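PDB 2AWP: iron Super-Oxide Dismutase from Plasmodium knowlesi, which probably uses an iron cofactor to convert superoxide radicals, toxic by-products of the cell's own metabolism, into hydrogen peroxide and molecular oxygen. Local coordinates for residues Met1-Pro6 with Gly34-Leu39; Leu8-Asn13 with Asp79-Asn84; Gln98-Ser103 with Asn131-Ile136. All coordinates share one frame; numbering follows the deposited sequence.

Contact 1: Met1-Pro6 with Gly34-Leu39; sequences MAIILP and GYVNKL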
ATOM      1  N   MET A   1      23.241  -0.070  18.174  1.00 34.33           N
ATOM      2  CA  MET A   1      21.806   0.162  17.846  1.00 33.39           C
ATOM      3  C   MET A   1      20.978  -0.953  18.452  1.00 32.50           C
ATOM      4  O   MET A   1      21.022  -2.094  17.991  1.00 33.22           O
ATOM      5  CB  MET A   1      21.596   0.222  16.334  1.00 35.12           C
ATOM      6  CG  MET A   1      22.293   1.403  15.642  1.00 37.06           C
ATOM      7  SD  MET A   1      21.475   2.985  15.977  1.00 44.25           S
ATOM      8  CE  MET A   1      22.752   4.135  15.433  1.00 40.95           C
ATOM      9  N   ALA A   2      20.240  -0.612  19.502  1.00 30.35           N
ATOM     10  CA  ALA A   2      19.364  -1.538  20.199  1.00 28.47           C
ATOM     11  C   ALA A   2      18.657  -2.597  19.314  1.00 26.70           C
ATOM     12  O   ALA A   2      18.638  -3.777  19.686  1.00 27.85           O
ATOM     13  CB  ALA A   2      18.354  -0.768  21.032  1.00 28.76           C
ATOM     14  N   ILE A   3      18.065  -2.202  18.182  1.00 23.43           N
ATOM     15  CA  ILE A   3      17.365  -3.192  17.317  1.00 20.56           C
ATOM     16  C   ILE A   3      18.250  -3.571  16.119  1.00 18.08           C
ATOM     17  O   ILE A   3      18.724  -2.705  15.381  1.00 16.12           O
ATOM     18  CB  ILE A   3      15.941  -2.717  16.843  1.00 20.43           C
ATOM     19  CG1 ILE A   3      15.079  -2.201  18.012  1.00 20.59           C
ATOM     20  CG2 ILE A   3      15.196  -3.829  16.050  1.00 21.77           C
ATOM     21  CD1 ILE A   3      14.611  -3.263  18.981  1.00 22.03           C
ATOM     22  N   ILE A   4      18.475  -4.869  15.950  1.00 16.58           N
ATOM     23  CA  ILE A   4      19.283  -5.384  14.847  1.00 15.90           C
ATOM     24  C   ILE A   4      18.430  -6.137  13.844  1.00 14.54           C
ATOM     25  O   ILE A   4      17.614  -6.975  14.235  1.00 15.59           O
ATOM     26  CB  ILE A   4      20.422  -6.331  15.353  1.00 16.21           C
ATOM     27  CG1 ILE A   4      21.384  -5.555  16.285  1.00 17.22           C
ATOM     28  CG2 ILE A   4      21.188  -6.962  14.168  1.00 16.31           C
ATOM     29  CD1 ILE A   4      22.330  -6.447  17.153  1.00 15.63           C
ATOM     30  N   LEU A   5      18.634  -5.853  12.556  1.00 13.96           N
ATOM     31  CA  LEU A   5      18.010  -6.615  11.452  1.00 12.71           C
ATOM     32  C   LEU A   5      18.429  -8.106  11.471  1.00 13.12           C
ATOM     33  O   LEU A   5      19.591  -8.430  11.251  1.00 12.57           O
ATOM     34  CB  LEU A   5      18.368  -5.983  10.092  1.00 12.15           C
ATOM     35  CG  LEU A   5      17.721  -6.629   8.851  1.00 12.31           C
ATOM     36  CD1 LEU A   5      16.185  -6.465   8.871  1.00  8.02           C
ATOM     37  CD2 LEU A   5      18.331  -6.105   7.499  1.00 12.38           C
ATOM     38  N   PRO A   6      17.480  -9.024  11.740  1.00 13.32           N
ATOM     39  CA  PRO A   6      17.869 -10.425  11.688  1.00 13.25           C
ATOM     40  C   PRO A   6      18.215 -10.856  10.295  1.00 13.89           C
ATOM     41  O   PRO A   6      17.582 -10.421   9.329  1.00 13.64           O
ATOM     42  CB  PRO A   6      16.618 -11.165  12.184  1.00 13.28           C
ATOM     43  CG  PRO A   6      15.901 -10.163  12.995  1.00 13.26           C
ATOM     44  CD  PRO A   6      16.089  -8.874  12.201  1.00 13.13           C
ATOM     45  N   GLY A  34      15.422  -0.496   6.343  1.00  8.38           N
ATOM     46  CA  GLY A  34      14.863   0.829   6.553  1.00  8.93           C
ATOM     47  C   GLY A  34      13.953   0.975   7.759  1.00  9.98           C
ATOM     48  O   GLY A  34      13.997   2.016   8.443  1.00  8.90           O
ATOM     49  N   TYR A  35      13.099  -0.033   8.013  1.00  9.99           N
ATOM     50  CA  TYR A  35      12.239  -0.018   9.197  1.00 10.05           C
ATOM     51  C   TYR A  35      13.051  -0.152  10.501  1.00 11.04           C
ATOM     52  O   TYR A  35      12.718   0.492  11.492  1.00 10.99           O
ATOM     53  CB  TYR A  35      11.238  -1.151   9.165  1.00 10.23           C
ATOM     54  CG  TYR A  35      10.184  -1.080   8.062  1.00 10.84           C
ATOM     55  CD1 TYR A  35       9.287  -0.012   7.997  1.00 10.21           C
ATOM     56  CD2 TYR A  35      10.039  -2.130   7.160  1.00  9.56           C
ATOM     57  CE1 TYR A  35       8.298   0.051   7.011  1.00 10.52           C
ATOM     58  CE2 TYR A  35       9.044  -2.092   6.148  1.00 10.74           C
ATOM     59  CZ  TYR A  35       8.177  -1.013   6.089  1.00 11.31           C
ATOM     60  OH  TYR A  35       7.201  -0.985   5.111  1.00 14.08           O
ATOM     61  N   VAL A  36      14.081  -1.009  10.492  1.00 10.58           N
ATOM     62  CA  VAL A  36      15.042  -1.102  11.604  1.00 10.88           C
ATOM     63  C   VAL A  36      15.750   0.247  11.863  1.00 11.27           C
ATOM     64  O   VAL A  36      15.727   0.733  12.990  1.00 11.38           O
ATOM     65  CB  VAL A  36      16.069  -2.240  11.405  1.00 11.52           C
ATOM     66  CG1 VAL A  36      17.155  -2.230  12.483  1.00 10.74           C
ATOM     67  CG2 VAL A  36      15.384  -3.609  11.399  1.00  9.59           C
ATOM     68  N   ASN A  37      16.346   0.849  10.831  1.00 11.42           N
ATOM     69  CA  ASN A  37      17.056   2.112  10.978  1.00 12.83           C
ATOM     70  C   ASN A  37      16.102   3.179  11.470  1.00 13.60           C
ATOM     71  O   ASN A  37      16.438   3.948  12.385  1.00 13.87           O
ATOM     72  CB  ASN A  37      17.766   2.521   9.663  1.00 13.14           C
ATOM     73  CG  ASN A  37      18.726   1.440   9.177  1.00 13.87           C
ATOM     74  OD1 ASN A  37      19.183   0.625   9.982  1.00 16.90           O
ATOM     75  ND2 ASN A  37      19.005   1.391   7.870  1.00 12.22           N
ATOM     76  N   LYS A  38      14.881   3.168  10.939  1.00 13.32           N
ATOM     77  CA  LYS A  38      13.924   4.179  11.329  1.00 14.15           C
ATOM     78  C   LYS A  38      13.481   4.011  12.780  1.00 13.83           C
ATOM     79  O   LYS A  38      13.421   4.989  13.526  1.00 13.91           O
ATOM     80  CB  LYS A  38      12.737   4.229  10.360  1.00 14.35           C
ATOM     81  CG  LYS A  38      11.670   5.253  10.771  1.00 18.00           C
ATOM     82  CD  LYS A  38      11.579   6.410   9.799  1.00 26.00           C
ATOM     83  CE  LYS A  38      12.548   7.555  10.145  1.00 30.18           C
ATOM     84  NZ  LYS A  38      12.000   8.502  11.186  1.00 34.71           N
ATOM     85  N   LEU A  39      13.158   2.783  13.183  1.00 13.16           N
ATOM     86  CA  LEU A  39      12.751   2.539  14.565  1.00 12.96           C
ATOM     87  C   LEU A  39      13.804   2.966  15.573  1.00 12.71           C
ATOM     88  O   LEU A  39      13.475   3.611  16.573  1.00 11.92           O
ATOM     89  CB  LEU A  39      12.406   1.068  14.809  1.00 12.24           C
ATOM     90  CG  LEU A  39      11.842   0.766  16.206  1.00 11.92           C
ATOM     91  CD1 LEU A  39      10.445   1.368  16.397  1.00 11.41           C
ATOM     92  CD2 LEU A  39      11.845  -0.739  16.441  1.00 11.35           C
TER

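Contact 2: Leu8-Asn13 with Asp79-Asn84; sequences LKYALN and DSMGPN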
ATOM      1  N   LEU A   8      18.477 -13.113   6.966  1.00 15.66           N
ATOM      2  CA  LEU A   8      17.806 -14.157   6.185  1.00 15.40           C
ATOM      3  C   LEU A   8      18.481 -15.504   6.422  1.00 15.68           C
ATOM      4  O   LEU A   8      19.705 -15.583   6.557  1.00 14.84           O
ATOM      5  CB  LEU A   8      17.862 -13.836   4.689  1.00 14.74           C
ATOM      6  CG  LEU A   8      17.214 -12.569   4.109  1.00 15.66           C
ATOM      7  CD1 LEU A   8      17.453 -12.520   2.632  1.00 13.04           C
ATOM      8  CD2 LEU A   8      15.703 -12.467   4.365  1.00 12.81           C
ATOM      9  N   LYS A   9      17.683 -16.571   6.405  1.00 15.07           N
ATOM     10  CA  LYS A   9      18.197 -17.909   6.647  1.00 15.03           C
ATOM     11  C   LYS A   9      18.675 -18.609   5.376  1.00 15.01           C
ATOM     12  O   LYS A   9      18.908 -19.827   5.369  1.00 15.83           O
ATOM     13  CB  LYS A   9      17.115 -18.722   7.373  1.00 14.42           C
ATOM     14  CG  LYS A   9      16.861 -18.148   8.796  1.00 15.95           C
ATOM     15  CD  LYS A   9      15.701 -18.836   9.494  1.00 19.02           C
ATOM     16  CE  LYS A   9      15.776 -18.547  10.989  1.00 21.74           C
ATOM     17  NZ  LYS A   9      15.495 -17.121  11.256  1.00 26.03           N
ATOM     18  N   TYR A  10      18.777 -17.831   4.305  1.00 14.00           N
ATOM     19  CA  TYR A  10      19.071 -18.311   2.970  1.00 13.98           C
ATOM     20  C   TYR A  10      19.612 -17.144   2.135  1.00 14.43           C
ATOM     21  O   TYR A  10      19.522 -15.956   2.518  1.00 13.61           O
ATOM     22  CB  TYR A  10      17.809 -18.908   2.283  1.00 13.31           C
ATOM     23  CG  TYR A  10      16.524 -18.116   2.505  1.00 12.40           C
ATOM     24  CD1 TYR A  10      16.297 -16.890   1.842  1.00 13.39           C
ATOM     25  CD2 TYR A  10      15.551 -18.572   3.397  1.00 11.55           C
ATOM     26  CE1 TYR A  10      15.130 -16.147   2.061  1.00 12.76           C
ATOM     27  CE2 TYR A  10      14.383 -17.841   3.624  1.00 12.34           C
ATOM     28  CZ  TYR A  10      14.175 -16.632   2.938  1.00 11.50           C
ATOM     29  OH  TYR A  10      13.035 -15.910   3.142  1.00 10.94           O
ATOM     30  N   ALA A  11      20.157 -17.498   0.981  1.00 14.56           N
ATOM     31  CA  ALA A  11      20.736 -16.536   0.060  1.00 14.63           C
ATOM     32  C   ALA A  11      19.652 -15.661  -0.598  1.00 15.21           C
ATOM     33  O   ALA A  11      18.464 -16.042  -0.684  1.00 15.37           O
ATOM     34  CB  ALA A  11      21.574 -17.266  -1.006  1.00 14.67           C
ATOM     35  N   LEU A  12      20.090 -14.494  -1.059  1.00 13.82           N
ATOM     36  CA  LEU A  12      19.235 -13.482  -1.647  1.00 13.96           C
ATOM     37  C   LEU A  12      18.536 -13.991  -2.896  1.00 13.07           C
ATOM     38  O   LEU A  12      17.463 -13.526  -3.230  1.00 12.49           O
ATOM     39  CB  LEU A  12      20.094 -12.246  -1.976  1.00 14.11           C
ATOM     40  CG  LEU A  12      19.496 -10.863  -1.863  1.00 13.23           C
ATOM     41  CD1 LEU A  12      19.115 -10.554  -0.423  1.00 11.34           C
ATOM     42  CD2 LEU A  12      20.516  -9.873  -2.371  1.00 11.85           C
ATOM     43  N   ASN A  13      19.151 -14.956  -3.578  1.00 12.31           N
ATOM     44  CA  ASN A  13      18.572 -15.555  -4.775  1.00 13.09           C
ATOM     45  C   ASN A  13      17.861 -16.893  -4.476  1.00 12.18           C
ATOM     46  O   ASN A  13      17.474 -17.581  -5.398  1.00 13.59           O
ATOM     47  CB  ASN A  13      19.655 -15.784  -5.865  1.00 12.50           C
ATOM     48  CG  ASN A  13      20.649 -16.843  -5.465  1.00 15.15           C
ATOM     49  OD1 ASN A  13      20.622 -17.313  -4.337  1.00 14.66           O
ATOM     50  ND2 ASN A  13      21.561 -17.187  -6.360  1.00 16.98           N
ATOM     51  N   ASP A  79      11.146 -15.908   7.289  1.00 10.75           N
ATOM     52  CA  ASP A  79      11.171 -17.217   7.958  1.00 10.83           C
ATOM     53  C   ASP A  79      10.041 -18.152   7.544  1.00 10.81           C
ATOM     54  O   ASP A  79      10.173 -19.394   7.642  1.00  8.94           O
ATOM     55  CB  ASP A  79      11.218 -17.046   9.481  1.00 10.69           C
ATOM     56  CG  ASP A  79      12.454 -16.314   9.933  1.00 13.84           C
ATOM     57  OD1 ASP A  79      13.318 -16.001   9.068  1.00 13.45           O
ATOM     58  OD2 ASP A  79      12.554 -16.034  11.156  1.00 17.03           O
ATOM     59  N   SER A  80       8.949 -17.560   7.049  1.00 10.05           N
ATOM     60  CA  SER A  80       7.817 -18.320   6.489  1.00 10.84           C
ATOM     61  C   SER A  80       8.086 -18.915   5.111  1.00 10.74           C
ATOM     62  O   SER A  80       7.225 -19.615   4.553  1.00 11.50           O
ATOM     63  CB  SER A  80       6.559 -17.430   6.382  1.00 10.68           C
ATOM     64  OG  SER A  80       6.023 -17.147   7.665  1.00 12.13           O
ATOM     65  N   MET A  81       9.261 -18.622   4.553  1.00 10.78           N
ATOM     66  CA  MET A  81       9.651 -19.109   3.233  1.00 10.32           C
ATOM     67  C   MET A  81      11.010 -19.772   3.282  1.00 10.73           C
ATOM     68  O   MET A  81      11.683 -19.700   4.287  1.00 12.09           O
ATOM     69  CB  MET A  81       9.728 -17.946   2.230  1.00 10.54           C
ATOM     70  CG  MET A  81       8.384 -17.338   1.953  1.00  8.97           C
ATOM     71  SD  MET A  81       8.477 -16.021   0.749  1.00  9.84           S
ATOM     72  CE  MET A  81       9.410 -14.774   1.648  1.00  9.99           C
ATOM     73  N   GLY A  82      11.430 -20.369   2.170  1.00 11.59           N
ATOM     74  CA  GLY A  82      12.765 -20.940   2.083  1.00 13.24           C
ATOM     75  C   GLY A  82      13.021 -21.700   0.808  1.00 13.68           C
ATOM     76  O   GLY A  82      12.075 -22.048   0.085  1.00 13.58           O
ATOM     77  N   PRO A  83      14.307 -21.984   0.523  1.00 14.62           N
ATOM     78  CA  PRO A  83      14.594 -22.860  -0.603  1.00 15.73           C
ATOM     79  C   PRO A  83      14.271 -24.308  -0.184  1.00 16.35           C
ATOM     80  O   PRO A  83      14.248 -24.615   1.003  1.00 16.93           O
ATOM     81  CB  PRO A  83      16.107 -22.657  -0.849  1.00 14.59           C
ATOM     82  CG  PRO A  83      16.648 -22.315   0.518  1.00 15.85           C
ATOM     83  CD  PRO A  83      15.539 -21.538   1.217  1.00 14.94           C
ATOM     84  N   ASN A  84      13.969 -25.167  -1.143  1.00 17.81           N
ATOM     85  CA  ASN A  84      13.690 -26.566  -0.830  1.00 19.17           C
ATOM     86  C   ASN A  84      12.445 -26.734   0.077  1.00 18.51           C
ATOM     87  O   ASN A  84      12.390 -27.636   0.904  1.00 18.23           O
ATOM     88  CB  ASN A  84      14.923 -27.197  -0.160  1.00 20.29           C
ATOM     89  CG  ASN A  84      16.249 -26.764  -0.813  1.00 24.82           C
ATOM     90  OD1 ASN A  84      17.205 -26.346  -0.122  1.00 29.05           O
ATOM     91  ND2 ASN A  84      16.303 -26.836  -2.144  1.00 28.05           N
TER
HETATM   92  O   HOH W   1      14.695 -16.171   6.673  1.00 10.61           O

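Contact 3: Gln98-Ser103 with Asn131-Ile136; sequences QEDFGS and NNKLVI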
ATOM      1  N   GLN A  98      -5.692 -30.344   8.002  1.00 12.00           N
ATOM      2  CA  GLN A  98      -6.771 -31.316   7.720  1.00 12.63           C
ATOM      3  C   GLN A  98      -7.957 -31.085   8.669  1.00 11.56           C
ATOM      4  O   GLN A  98      -9.102 -31.042   8.235  1.00 11.42           O
ATOM      5  CB  GLN A  98      -6.267 -32.772   7.830  1.00 12.48           C
ATOM      6  CG  GLN A  98      -5.281 -33.174   6.738  1.00 12.92           C
ATOM      7  CD  GLN A  98      -4.438 -34.384   7.103  1.00 13.19           C
ATOM      8  OE1 GLN A  98      -4.520 -34.904   8.229  1.00 14.77           O
ATOM      9  NE2 GLN A  98      -3.614 -34.844   6.146  1.00 10.79           N
ATOM     10  N   GLU A  99      -7.684 -30.942   9.965  1.00 12.50           N
ATOM     11  CA  GLU A  99      -8.741 -30.829  10.957  1.00 12.51           C
ATOM     12  C   GLU A  99      -9.558 -29.566  10.785  1.00 13.13           C
ATOM     13  O   GLU A  99     -10.798 -29.580  10.882  1.00 12.86           O
ATOM     14  CB  GLU A  99      -8.143 -30.855  12.367  1.00 13.41           C
ATOM     15  CG  GLU A  99      -7.607 -32.197  12.766  1.00 15.91           C
ATOM     16  CD  GLU A  99      -6.859 -32.151  14.091  1.00 21.19           C
ATOM     17  OE1 GLU A  99      -7.030 -31.153  14.831  1.00 24.23           O
ATOM     18  OE2 GLU A  99      -6.099 -33.101  14.387  1.00 22.41           O
ATOM     19  N   ASP A 100      -8.859 -28.456  10.521  1.00 12.82           N
ATOM     20  CA  ASP A 100      -9.481 -27.149  10.595  1.00 12.12           C
ATOM     21  C   ASP A 100      -9.949 -26.627   9.230  1.00 11.59           C
ATOM     22  O   ASP A 100     -10.810 -25.757   9.174  1.00 11.43           O
ATOM     23  CB  ASP A 100      -8.538 -26.160  11.335  1.00 12.28           C
ATOM     24  CG  ASP A 100      -8.289 -26.571  12.788  1.00 12.44           C
ATOM     25  OD1 ASP A 100      -9.013 -27.462  13.309  1.00 10.45           O
ATOM     26  OD2 ASP A 100      -7.354 -26.037  13.411  1.00  9.98           O
ATOM     27  N   PHE A 101      -9.407 -27.166   8.137  1.00 11.34           N
ATOM     28  CA  PHE A 101      -9.841 -26.744   6.789  1.00 11.60           C
ATOM     29  C   PHE A 101     -10.382 -27.883   5.942  1.00 11.50           C
ATOM     30  O   PHE A 101     -10.944 -27.638   4.876  1.00 12.14           O
ATOM     31  CB  PHE A 101      -8.706 -25.993   6.023  1.00 12.62           C
ATOM     32  CG  PHE A 101      -8.232 -24.741   6.725  1.00 11.32           C
ATOM     33  CD1 PHE A 101      -8.883 -23.533   6.531  1.00 12.65           C
ATOM     34  CD2 PHE A 101      -7.165 -24.783   7.600  1.00 13.56           C
ATOM     35  CE1 PHE A 101      -8.462 -22.363   7.177  1.00  7.25           C
ATOM     36  CE2 PHE A 101      -6.722 -23.604   8.279  1.00 13.42           C
ATOM     37  CZ  PHE A 101      -7.381 -22.406   8.074  1.00 11.86           C
ATOM     38  N   GLY A 102     -10.230 -29.118   6.419  1.00 11.53           N
ATOM     39  CA  GLY A 102     -10.704 -30.300   5.669  1.00 11.37           C
ATOM     40  C   GLY A 102      -9.630 -30.896   4.785  1.00 11.58           C
ATOM     41  O   GLY A 102      -9.534 -32.127   4.640  1.00 11.78           O
ATOM     42  N   SER A 103      -8.806 -30.025   4.183  1.00 12.07           N
ATOM     43  CA  SER A 103      -7.728 -30.442   3.283  1.00 11.64           C
ATOM     44  C   SER A 103      -6.747 -29.300   3.090  1.00 11.95           C
ATOM     45  O   SER A 103      -7.115 -28.136   3.263  1.00 11.75           O
ATOM     46  CB  SER A 103      -8.292 -30.864   1.918  1.00 11.69           C
ATOM     47  OG  SER A 103      -8.771 -29.783   1.155  1.00 11.05           O
ATOM     48  N   ASN A 131      -9.273 -19.958  20.267  1.00 11.60           N
ATOM     49  CA  ASN A 131     -10.015 -21.210  20.484  1.00 11.08           C
ATOM     50  C   ASN A 131      -9.225 -22.448  19.982  1.00 11.18           C
ATOM     51  O   ASN A 131      -9.810 -23.505  19.727  1.00 10.72           O
ATOM     52  CB  ASN A 131     -11.435 -21.055  19.876  1.00 11.03           C
ATOM     53  CG  ASN A 131     -12.316 -22.311  19.985  1.00 11.89           C
ATOM     54  OD1 ASN A 131     -12.919 -22.723  18.991  1.00 11.19           O
ATOM     55  ND2 ASN A 131     -12.421 -22.896  21.178  1.00  9.82           N
ATOM     56  N   ASN A 132      -7.902 -22.309  19.833  1.00 10.80           N
ATOM     57  CA  ASN A 132      -7.023 -23.431  19.441  1.00 12.51           C
ATOM     58  C   ASN A 132      -7.316 -23.928  18.016  1.00 11.60           C
ATOM     59  O   ASN A 132      -7.031 -25.067  17.714  1.00 10.92           O
ATOM     60  CB  ASN A 132      -7.176 -24.613  20.444  1.00 12.97           C
ATOM     61  CG  ASN A 132      -5.885 -25.420  20.629  1.00 19.84           C
ATOM     62  OD1 ASN A 132      -5.868 -26.661  20.474  1.00 22.66           O
ATOM     63  ND2 ASN A 132      -4.799 -24.723  20.971  1.00 20.63           N
ATOM     64  N   LYS A 133      -7.950 -23.100  17.176  1.00 11.11           N
ATOM     65  CA  LYS A 133      -8.248 -23.485  15.785  1.00 10.25           C
ATOM     66  C   LYS A 133      -7.435 -22.654  14.803  1.00 10.13           C
ATOM     67  O   LYS A 133      -7.352 -21.424  14.954  1.00  9.17           O
ATOM     68  CB  LYS A 133      -9.727 -23.275  15.433  1.00 10.77           C
ATOM     69  CG  LYS A 133     -10.752 -24.037  16.283  1.00 13.07           C
ATOM     70  CD  LYS A 133     -10.516 -25.514  16.316  1.00 14.23           C
ATOM     71  CE  LYS A 133     -11.819 -26.240  16.716  1.00 18.08           C
ATOM     72  NZ  LYS A 133     -11.559 -27.678  16.867  1.00 20.26           N
ATOM     73  N   LEU A 134      -6.913 -23.299  13.755  1.00 10.22           N
ATOM     74  CA  LEU A 134      -6.281 -22.554  12.646  1.00 10.81           C
ATOM     75  C   LEU A 134      -7.317 -21.779  11.852  1.00 10.38           C
ATOM     76  O   LEU A 134      -8.320 -22.320  11.414  1.00 10.39           O
ATOM     77  CB  LEU A 134      -5.513 -23.473  11.676  1.00  9.75           C
ATOM     78  CG  LEU A 134      -4.241 -24.163  12.178  1.00 11.69           C
ATOM     79  CD1 LEU A 134      -3.611 -25.006  11.044  1.00 10.93           C
ATOM     80  CD2 LEU A 134      -3.243 -23.177  12.747  1.00  8.15           C
ATOM     81  N   VAL A 135      -7.049 -20.499  11.645  1.00 10.87           N
ATOM     82  CA  VAL A 135      -7.878 -19.708  10.773  1.00  9.41           C
ATOM     83  C   VAL A 135      -6.992 -18.809   9.888  1.00 10.29           C
ATOM     84  O   VAL A 135      -5.790 -18.634  10.152  1.00 10.45           O
ATOM     85  CB  VAL A 135      -8.909 -18.873  11.577  1.00  9.95           C
ATOM     86  CG1 VAL A 135      -9.864 -19.808  12.430  1.00  7.66           C
ATOM     87  CG2 VAL A 135      -8.217 -17.812  12.444  1.00  8.21           C
ATOM     88  N   ILE A 136      -7.603 -18.222   8.872  1.00 10.22           N
ATOM     89  CA  ILE A 136      -6.948 -17.249   8.018  1.00 10.71           C
ATOM     90  C   ILE A 136      -7.436 -15.860   8.412  1.00 10.98           C
ATOM     91  O   ILE A 136      -8.632 -15.646   8.559  1.00 11.02           O
ATOM     92  CB  ILE A 136      -7.280 -17.481   6.514  1.00 10.42           C
ATOM     93  CG1 ILE A 136      -6.699 -18.795   6.020  1.00 10.28           C
ATOM     94  CG2 ILE A 136      -6.759 -16.333   5.664  1.00  9.25           C
ATOM     95  CD1 ILE A 136      -7.422 -19.319   4.750  1.00  8.97           C
TER
HETATM   96  O   HOH W   2     -10.615 -23.087  10.501  1.00 13.63           O
HETATM   97  O   HOH W   3     -11.519 -28.091  13.974  1.00 19.82           O

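Contact 1: Met1-Pro6 with Gly34-Leu39
Val36 sets CG1 opposite its backbone N (chi1 174°) and turns CG2 beside that N, an orientation in which CG1 faces the backbone of the irregular N-terminal tail Met1-Pro6 and CG2 meets the Leu5 side chain. With chi1 -174° and chi2 69°, Leu39 presents CD2 to Ile3. Both residues belong to helix 21-43 of the alpha-hairpin domain of iron/manganese superoxide dismutases, and the chain's N-terminal tail is laid along the side of that helix, with Leu5 and Val36 closest in backbone, 6.3 Å between CA atoms.

The evidence for plain apolar packing is direct. Ile3 CG1 lies 3.9 Å from Leu39 CD2, the two side chains meeting at a slant. Leu5 instead runs at roughly a right angle to Val36, touching Val36 CG2 with both CB and CD1, the latter at 3.9 Å. Val36 and Leu39 are buried, while Ile3 and Leu5 keep part of their surface exposed.

Polar ties to the helix lie just beyond these side chains: Ile3 O accepts a hydrogen bond from Asn40 ND2, and Pro6 O is bonded to Tyr28 OH. Leu5 also leans on Tyr28, His32 and Ala33, its side chain about 7 Å from that of His74, a probable iron ligand. The backbone from Ile3 to Leu5 passes close to the valine's other branch, with Val36 CG1 3.3 Å from Ile3 O and 3.9 Å from Leu5 N.

Contact 2: Leu8-Asn13 with Asp79-Asn84
Electrostatics join the two segments near the start of each, where Lys9 meets Asp79. The lysine chain crosses the aspartate side chain at about a right angle; it runs extended through chi2 and chi3 and bends at chi4 (69°), which brings the ammonium to the acid. NZ is 3.1 Å from Asp79 OD2 in a salt bridge whose hydrogen bond is weak, and OD1 is nearly as close to NZ at 3.3 Å. The ammonium thus lies near both carboxylate oxygens. Before the bend, Lys9 CD passes alongside Asp79 OD1.

A water adds a second link between the same two residues. It accepts from Lys9 N at 3.0 Å and donates to Asp79 OD1 at 2.8 Å, so one carboxylate oxygen serves the backbone through water while the other takes the weak direct bond.

In the alpha-hairpin domain, these links join the loop leading into helix 21-43 to the C-terminal end of helix 62-79, and Tyr10 packs on the loop that follows; the Met81 side chain is about 7 Å from those of His27 and Asp158, both probable iron ligands.

Van der Waals packing belongs to Tyr10. Its chi1 of 41° places CG between the backbone N and the carbonyl carbon, and the ring slants alongside Met81-Pro83. Tyr10 CB meets Pro83 CD at 3.6 Å, with the proline set obliquely to the ring. Farther out, Tyr10 CE2 comes within 3.3 Å of Met81 O, a carbonyl whose hydrogen bond is with Asn184 ND2, and it also touches Gly82 CA. At the tip, Tyr10 OH hydrogen-bonds Trp78 O, with Met81 CB 4.0 Å from Tyr10 OH.

Contact 3: Gln98-Ser103 with Asn131-Ile136
Asp100 faces Leu134 from the last turn of helix 92-101, and its side chain can be followed atom by atom. CB, the first atom out, sits 3.8 Å from Leu134 O. With CG turned beside the backbone N (chi1 -63°), the carboxylate reaches the start of strand 134-140, where its two oxygens divide the work. OD2 accepts a nearly straight hydrogen bond from Leu134 N, 2.8 Å long with an angle of 167° at the hydrogen. The N-H arrives from above the carboxylate plane, 39° out of it, and OD2 also has a weak, long ion pair with Lys96. OD1 lies against the Lys133 chain, which is bent at its second torsion; the ammonium stays beyond salt-bridge distance, with Lys133 NZ 4.4 Å from Asp100 OD1. A water closes that gap, donating to OD1 and accepting from NZ. A second water donates to both Asp100 O and Leu134 O, tying the two backbones together.

Phe101 supplies the apolar half. Its side chain crosses that of Leu134 at about a right angle, CE2 being 3.6 Å from Leu134 CB and Phe101 CZ 3.5 Å from Leu134 O, and its CE1 reaches Ile136 CD1 at 4.0 Å.

The contact thus fastens the end of helix 92-101 to an outermost strand of the chain's three-stranded antiparallel sheet, in the C-terminal domain. Phe101 also packs on Leu126 of the adjacent strand 122-129 and on Phe107 and Glu110 of helix 104-117, while Leu134 rests on Ile93, Lys96 and Ile97 of helix 92-101.

In the fold
Contacts 1 and 2 both lie within the alpha-hairpin range and join the N-terminal chain to its helices, their segments alternating along the sequence: residues 1-6 meet helix 21-43, residues 8-13 the end of helix 62-79 and the loop after it. Both are partly buried and lie near probable iron ligands. Contact 3, in the C-terminal domain, is a surface contact on the opposite side of the chain's centre from contact 1, 35 Å away between centres. Chemistry follows place: contact 1 is aliphatic, whereas contacts 2 and 3 each add an aromatic side chain and bridging water to a polar link, a salt bridge in 2 and a carboxylate-to-backbone bond in 3.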